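Long-range contacts in Csm3 (Thermoplasma volcanium, PDB 6AE2), which probably binds crRNA as a RAMP-family subunit of the type III-A CRISPR effector complex and may act as an RNA endonuclease: residues K27-Y32 with I181-E186; S106-Y111 with T123-R128. All coordinates share one frame; numbering follows the deposited sequence.

Contact 1 (K27-Y32 with I181-E186)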
loop_
_atom_site.group_PDB
_atom_site.type_symbol
_atom_site.label_atom_id
_atom_site.label_comp_id
_atom_site.label_asym_id
_atom_site.label_seq_id
_atom_site.Cartn_x
_atom_site.Cartn_y
_atom_site.Cartn_z
ATOM N N LYS A 27 31.966 5.426 -17.011
ATOM C CA LYS A 27 32.708 5.654 -15.773
ATOM C C LYS A 27 32.577 4.476 -14.814
ATOM O O LYS A 27 33.572 3.831 -14.474
ATOM C CB LYS A 27 32.222 6.937 -15.085
ATOM C CG LYS A 27 32.584 8.217 -15.798
ATOM C CD LYS A 27 32.559 9.411 -14.852
ATOM C CE LYS A 27 33.720 9.369 -13.872
ATOM N NZ LYS A 27 34.151 10.731 -13.453
ATOM N N TYR A 28 31.356 4.191 -14.368
ATOM C CA TYR A 28 31.113 3.147 -13.383
ATOM C C TYR A 28 29.622 2.856 -13.331
ATOM O O TYR A 28 28.798 3.638 -13.812
ATOM C CB TYR A 28 31.625 3.549 -11.995
ATOM C CG TYR A 28 31.278 4.967 -11.586
ATOM C CD1 TYR A 28 30.074 5.264 -10.961
ATOM C CD2 TYR A 28 32.157 6.011 -11.831
ATOM C CE1 TYR A 28 29.765 6.564 -10.589
ATOM C CE2 TYR A 28 31.863 7.304 -11.461
ATOM C CZ TYR A 28 30.667 7.580 -10.844
ATOM O OH TYR A 28 30.382 8.876 -10.484
ATOM N N ASN A 29 29.291 1.709 -12.747
ATOM C CA ASN A 29 27.926 1.392 -12.365
ATOM C C ASN A 29 27.749 1.652 -10.876
ATOM O O ASN A 29 28.663 1.411 -10.081
ATOM C CB ASN A 29 27.572 -0.065 -12.677
ATOM C CG ASN A 29 27.799 -0.428 -14.128
ATOM O OD1 ASN A 29 27.447 0.330 -15.034
ATOM N ND2 ASN A 29 28.379 -1.599 -14.360
ATOM N N ILE A 30 26.577 2.158 -10.507
ATOM C CA ILE A 30 26.178 2.276 -9.112
ATOM C C ILE A 30 25.206 1.143 -8.823
ATOM O O ILE A 30 24.183 1.004 -9.505
ATOM C CB ILE A 30 25.543 3.642 -8.814
ATOM C CG1 ILE A 30 26.557 4.768 -9.024
ATOM C CG2 ILE A 30 25.008 3.676 -7.395
ATOM C CD1 ILE A 30 25.922 6.127 -9.219
ATOM N N ILE A 31 25.525 0.326 -7.823
ATOM C CA ILE A 31 24.728 -0.843 -7.470
ATOM C C ILE A 31 23.964 -0.535 -6.192
ATOM O O ILE A 31 24.547 -0.062 -5.210
ATOM C CB ILE A 31 25.605 -2.094 -7.300
ATOM C CG1 ILE A 31 26.513 -2.290 -8.518
ATOM C CG2 ILE A 31 24.741 -3.321 -7.083
ATOM C CD1 ILE A 31 25.785 -2.253 -9.838
ATOM N N TYR A 32 22.658 -0.795 -6.212
ATOM C CA TYR A 32 21.791 -0.644 -5.049
ATOM C C TYR A 32 21.187 -2.002 -4.723
ATOM O O TYR A 32 20.547 -2.620 -5.582
ATOM C CB TYR A 32 20.674 0.372 -5.308
ATOM C CG TYR A 32 21.103 1.821 -5.390
ATOM C CD1 TYR A 32 21.384 2.551 -4.241
ATOM C CD2 TYR A 32 21.192 2.470 -6.615
ATOM C CE1 TYR A 32 21.765 3.882 -4.311
ATOM C CE2 TYR A 32 21.568 3.799 -6.697
ATOM C CZ TYR A 32 21.856 4.500 -5.543
ATOM O OH TYR A 32 22.232 5.823 -5.623
ATOM N N ILE A 181 20.765 -1.239 -10.928
ATOM C CA ILE A 181 22.058 -0.924 -11.521
ATOM C C ILE A 181 21.927 0.377 -12.298
ATOM O O ILE A 181 21.127 0.477 -13.236
ATOM C CB ILE A 181 22.566 -2.057 -12.424
ATOM C CG1 ILE A 181 22.626 -3.371 -11.643
ATOM C CG2 ILE A 181 23.937 -1.708 -12.977
ATOM C CD1 ILE A 181 22.506 -4.598 -12.502
ATOM N N LEU A 182 22.717 1.367 -11.903
ATOM C CA LEU A 182 22.763 2.672 -12.543
ATOM C C LEU A 182 24.117 2.817 -13.225
ATOM O O LEU A 182 25.155 2.757 -12.558
ATOM C CB LEU A 182 22.560 3.781 -11.513
ATOM C CG LEU A 182 21.310 4.651 -11.600
ATOM C CD1 LEU A 182 21.268 5.593 -10.413
ATOM C CD2 LEU A 182 21.299 5.429 -12.900
ATOM N N SER A 183 24.109 2.999 -14.542
ATOM C CA SER A 183 25.335 3.174 -15.310
ATOM C C SER A 183 25.606 4.661 -15.507
ATOM O O SER A 183 24.717 5.408 -15.927
ATOM C CB SER A 183 25.243 2.463 -16.657
ATOM O OG SER A 183 25.069 1.070 -16.471
ATOM N N ILE A 184 26.831 5.082 -15.201
ATOM C CA ILE A 184 27.223 6.486 -15.233
ATOM C C ILE A 184 28.271 6.670 -16.319
ATOM O O ILE A 184 29.267 5.938 -16.358
ATOM C CB ILE A 184 27.766 6.959 -13.873
ATOM C CG1 ILE A 184 26.802 6.581 -12.747
ATOM C CG2 ILE A 184 28.026 8.462 -13.891
ATOM C CD1 ILE A 184 25.433 7.199 -12.878
ATOM N N TYR A 185 28.055 7.653 -17.187
ATOM C CA TYR A 185 28.982 7.972 -18.258
ATOM C C TYR A 185 29.511 9.388 -18.073
ATOM O O TYR A 185 28.888 10.223 -17.414
ATOM C CB TYR A 185 28.312 7.824 -19.632
ATOM C CG TYR A 185 27.993 6.388 -19.997
ATOM C CD1 TYR A 185 26.968 5.700 -19.357
ATOM C CD2 TYR A 185 28.720 5.719 -20.975
ATOM C CE1 TYR A 185 26.677 4.385 -19.682
ATOM C CE2 TYR A 185 28.436 4.404 -21.307
ATOM C CZ TYR A 185 27.413 3.743 -20.658
ATOM O OH TYR A 185 27.125 2.436 -20.983
ATOM N N GLU A 186 30.682 9.649 -18.649
ATOM C CA GLU A 186 31.245 10.992 -18.584
ATOM C C GLU A 186 30.336 11.970 -19.315
ATOM O O GLU A 186 29.923 11.723 -20.451
ATOM C CB GLU A 186 32.656 11.013 -19.177
ATOM C CG GLU A 186 33.573 9.944 -18.607
ATOM C CD GLU A 186 35.044 10.293 -18.726
ATOM O OE1 GLU A 186 35.746 10.249 -17.693
ATOM O OE2 GLU A 186 35.499 10.603 -19.847
#

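Contact 2 (S106-Y111 with T123-R128)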
loop_
_atom_site.group_PDB
_atom_site.type_symbol
_atom_site.label_atom_id
_atom_site.label_comp_id
_atom_site.label_asym_id
_atom_site.label_seq_id
_atom_site.Cartn_x
_atom_site.Cartn_y
_atom_site.Cartn_z
ATOM N N SER A 106 13.300 10.379 -19.430
ATOM C CA SER A 106 13.542 9.622 -20.654
ATOM C C SER A 106 14.974 9.108 -20.702
ATOM O O SER A 106 15.217 7.939 -21.023
ATOM C CB SER A 106 13.242 10.490 -21.877
ATOM O OG SER A 106 11.886 10.386 -22.278
ATOM N N LYS A 107 15.941 9.971 -20.372
ATOM C CA LYS A 107 17.344 9.584 -20.466
ATOM C C LYS A 107 17.677 8.422 -19.538
ATOM O O LYS A 107 18.542 7.599 -19.860
ATOM C CB LYS A 107 18.240 10.782 -20.158
ATOM C CG LYS A 107 19.628 10.687 -20.770
ATOM C CD LYS A 107 19.551 10.394 -22.260
ATOM C CE LYS A 107 20.934 10.259 -22.872
ATOM N NZ LYS A 107 21.192 11.309 -23.897
ATOM N N MET A 108 17.003 8.331 -18.392
ATOM C CA MET A 108 17.242 7.246 -17.446
ATOM C C MET A 108 16.412 6.011 -17.786
ATOM O O MET A 108 16.957 4.925 -18.003
ATOM C CB MET A 108 16.938 7.717 -16.020
ATOM C CG MET A 108 18.087 8.436 -15.338
ATOM S SD MET A 108 17.821 8.602 -13.563
ATOM C CE MET A 108 17.926 6.892 -13.039
ATOM N N PHE A 109 15.090 6.168 -17.838
ATOM C CA PHE A 109 14.187 5.041 -18.029
ATOM C C PHE A 109 14.054 4.618 -19.488
ATOM O O PHE A 109 13.428 3.587 -19.759
ATOM C CB PHE A 109 12.806 5.378 -17.454
ATOM C CG PHE A 109 12.812 5.634 -15.969
ATOM C CD1 PHE A 109 13.281 6.833 -15.455
ATOM C CD2 PHE A 109 12.345 4.674 -15.086
ATOM C CE1 PHE A 109 13.287 7.068 -14.092
ATOM C CE2 PHE A 109 12.347 4.903 -13.722
ATOM C CZ PHE A 109 12.819 6.101 -13.225
ATOM N N GLY A 110 14.615 5.371 -20.421
ATOM C CA GLY A 110 14.601 4.979 -21.816
ATOM C C GLY A 110 13.594 5.768 -22.634
ATOM O O GLY A 110 12.526 6.164 -22.152
ATOM N N TYR A 111 13.936 5.997 -23.898
ATOM C CA TYR A 111 13.046 6.685 -24.827
ATOM C C TYR A 111 12.071 5.702 -25.470
ATOM O O TYR A 111 11.212 6.089 -26.263
ATOM C CB TYR A 111 13.849 7.413 -25.907
ATOM C CG TYR A 111 14.570 8.651 -25.416
ATOM C CD1 TYR A 111 15.799 8.557 -24.775
ATOM C CD2 TYR A 111 14.021 9.915 -25.597
ATOM C CE1 TYR A 111 16.462 9.688 -24.327
ATOM C CE2 TYR A 111 14.675 11.050 -25.152
ATOM C CZ TYR A 111 15.895 10.932 -24.518
ATOM O OH TYR A 111 16.549 12.060 -24.072
ATOM N N THR A 123 21.758 2.152 -22.300
ATOM C CA THR A 123 21.040 1.864 -21.064
ATOM C C THR A 123 21.717 2.531 -19.870
ATOM O O THR A 123 22.939 2.448 -19.712
ATOM C CB THR A 123 20.947 0.349 -20.851
ATOM O OG1 THR A 123 19.864 -0.176 -21.630
ATOM C CG2 THR A 123 20.724 0.007 -19.386
ATOM N N ARG A 124 20.913 3.195 -19.030
ATOM C CA ARG A 124 21.412 3.859 -17.835
ATOM C C ARG A 124 20.865 3.298 -16.533
ATOM O O ARG A 124 21.492 3.505 -15.489
ATOM C CB ARG A 124 21.095 5.364 -17.874
ATOM C CG ARG A 124 21.785 6.117 -18.991
ATOM C CD ARG A 124 23.248 6.370 -18.674
ATOM N NE ARG A 124 23.714 7.653 -19.192
ATOM C CZ ARG A 124 23.790 7.972 -20.483
ATOM N NH1 ARG A 124 23.426 7.109 -21.418
ATOM N NH2 ARG A 124 24.236 9.168 -20.838
ATOM N N LEU A 125 19.733 2.598 -16.554
ATOM C CA LEU A 125 19.106 2.156 -15.314
ATOM C C LEU A 125 18.421 0.819 -15.535
ATOM O O LEU A 125 17.527 0.709 -16.381
ATOM C CB LEU A 125 18.100 3.194 -14.813
ATOM C CG LEU A 125 17.134 2.715 -13.726
ATOM C CD1 LEU A 125 17.805 2.757 -12.367
ATOM C CD2 LEU A 125 15.866 3.553 -13.725
ATOM N N ILE A 126 18.834 -0.188 -14.769
ATOM C CA ILE A 126 18.160 -1.478 -14.714
ATOM C C ILE A 126 17.576 -1.648 -13.320
ATOM O O ILE A 126 18.284 -1.477 -12.319
ATOM C CB ILE A 126 19.111 -2.644 -15.036
ATOM C CG1 ILE A 126 19.778 -2.460 -16.397
ATOM C CG2 ILE A 126 18.363 -3.967 -14.975
ATOM C CD1 ILE A 126 20.929 -3.421 -16.623
ATOM N N ILE A 127 16.290 -1.979 -13.255
ATOM C CA ILE A 127 15.664 -2.477 -12.039
ATOM C C ILE A 127 15.302 -3.932 -12.293
ATOM O O ILE A 127 14.448 -4.232 -13.137
ATOM C CB ILE A 127 14.430 -1.654 -11.641
ATOM C CG1 ILE A 127 14.808 -0.188 -11.441
ATOM C CG2 ILE A 127 13.816 -2.216 -10.367
ATOM C CD1 ILE A 127 13.673 0.671 -10.929
ATOM N N ARG A 128 15.965 -4.833 -11.580
ATOM C CA ARG A 128 15.793 -6.259 -11.791
ATOM C C ARG A 128 14.608 -6.785 -10.991
ATOM O O ARG A 128 14.072 -6.115 -10.107
ATOM C CB ARG A 128 17.075 -6.998 -11.417
ATOM C CG ARG A 128 18.282 -6.504 -12.194
ATOM C CD ARG A 128 19.160 -7.654 -12.638
ATOM N NE ARG A 128 20.229 -7.933 -11.685
ATOM C CZ ARG A 128 21.521 -7.952 -11.998
ATOM N NH1 ARG A 128 21.907 -7.728 -13.248
ATOM N NH2 ARG A 128 22.430 -8.213 -11.065
#

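Contact 1 (K27-Y32 with I181-E186)
I184 and Y28 meet on the face of the sheet that also carries I30 and L182, where two antiparallel strands run side by side. From CB outward, I184 first covers the Y28 ring and then reaches I30. CB lies over the Y28 ring in a CH-pi contact, 4.2 Å from the ring centroid and 24° off the normal. CG1 reaches both Y28 CE1 and I30 CD1, CG2 passes within 4.1 Å of Y28 CZ, and CD1 ends 3.8 Å from I30 CD1. A branched isoleucine suits the place because its two arms touch ring and aliphatic neighbour together. Y28 holds its ring there with CG between backbone N and carbonyl carbon (chi1 45°), and its OH bonds to E190. A classic beta bulge sets K27 and Y28 together opposite the single residue I184: K27 N donates to I184 O at 2.8 Å, Y28 N more weakly. Beyond it, I30 and L182 exchange two backbone bonds. On the opposite face, S183 OG donates to N29 OD1 at 2.9 Å from above the amide plane; that oxygen also accepts from W26, while ND2 bonds to Y235. Helix 190-205 covers the face of Y28, I30, L182 and I184 through M193, I194 and L197, with strands 220-230 and 125-132 continuing the sheet on either side.

Contact 2 (S106-Y111 with T123-R128)
R124, just ahead of strand 125-132, meets K107 of the short helix 104-109. Its CG sits 3.7 Å from K107 O, and its CB lies near the carbonyl oxygens of both K107 and M108, so the aliphatic root of the arginine passes along the C-terminal turn of the helix. Further out the chain bends at chi2 (-77°) and again at chi3, bringing the guanidinium obliquely to K107 CE, with R124 NH2 4.0 Å from that carbon. K107 NZ and R124 NH2 are 4.8 Å apart, a pairing of like charges that is probably eased by D188, which forms a salt bridge with R124 NE. An arginine serves well here, since its methylenes pack against the helix while its guanidinium reaches D188, in the turn after strand 175-185.

L125 follows, and carries most of the apolar contact. Its CB is 3.8 Å from M108 O, and CG stands anti to the backbone N (chi1 166°), which sends the two methyl branches in among the helix side chains. CD2 lies over one face of the F109 ring, 3.9 Å from its centroid and 17° off the normal, displaced toward the rim; it is also 4.0 Å from M108 CE. The methionine, bent at its last torsion, lays CE against the leucine, while the flat phenylalanine offers a face to it. F109 itself backs onto I87, R88 and L91 of helix 80-93.

Laid on a face of the sheet, helix 104-109 lies in the connection from helix 80-93 to strand 125-132, which fits an addition to the ferredoxin-like (RRM-type) beta-alpha-beta-beta-alpha-beta core of RAMP proteins; the strand order 125-132, 175-185, 26-38, 220-230 matches that core.

Contacts 1 and 2 share one antiparallel sheet, in which strands 175-185 and 125-132 are neighbours, and their centres are 11 Å apart. The join is direct: S183 N lies 2.8 Å from R124 O and I181 O lies 2.8 Å from I126 N, both probable hydrogen bonds. L182, whose backbone pairs with I30 in contact 1, also touches M108 and L125 of contact 2, tying the two apolar patches together beneath the helices. D188 links them as well, accepting from Y185 N and pairing with R124. In sequence contact 2 falls wholly between the two strands of contact 1, as expected if 26-38, 125-132 and 175-185 are the first three strands of a ferredoxin-like core.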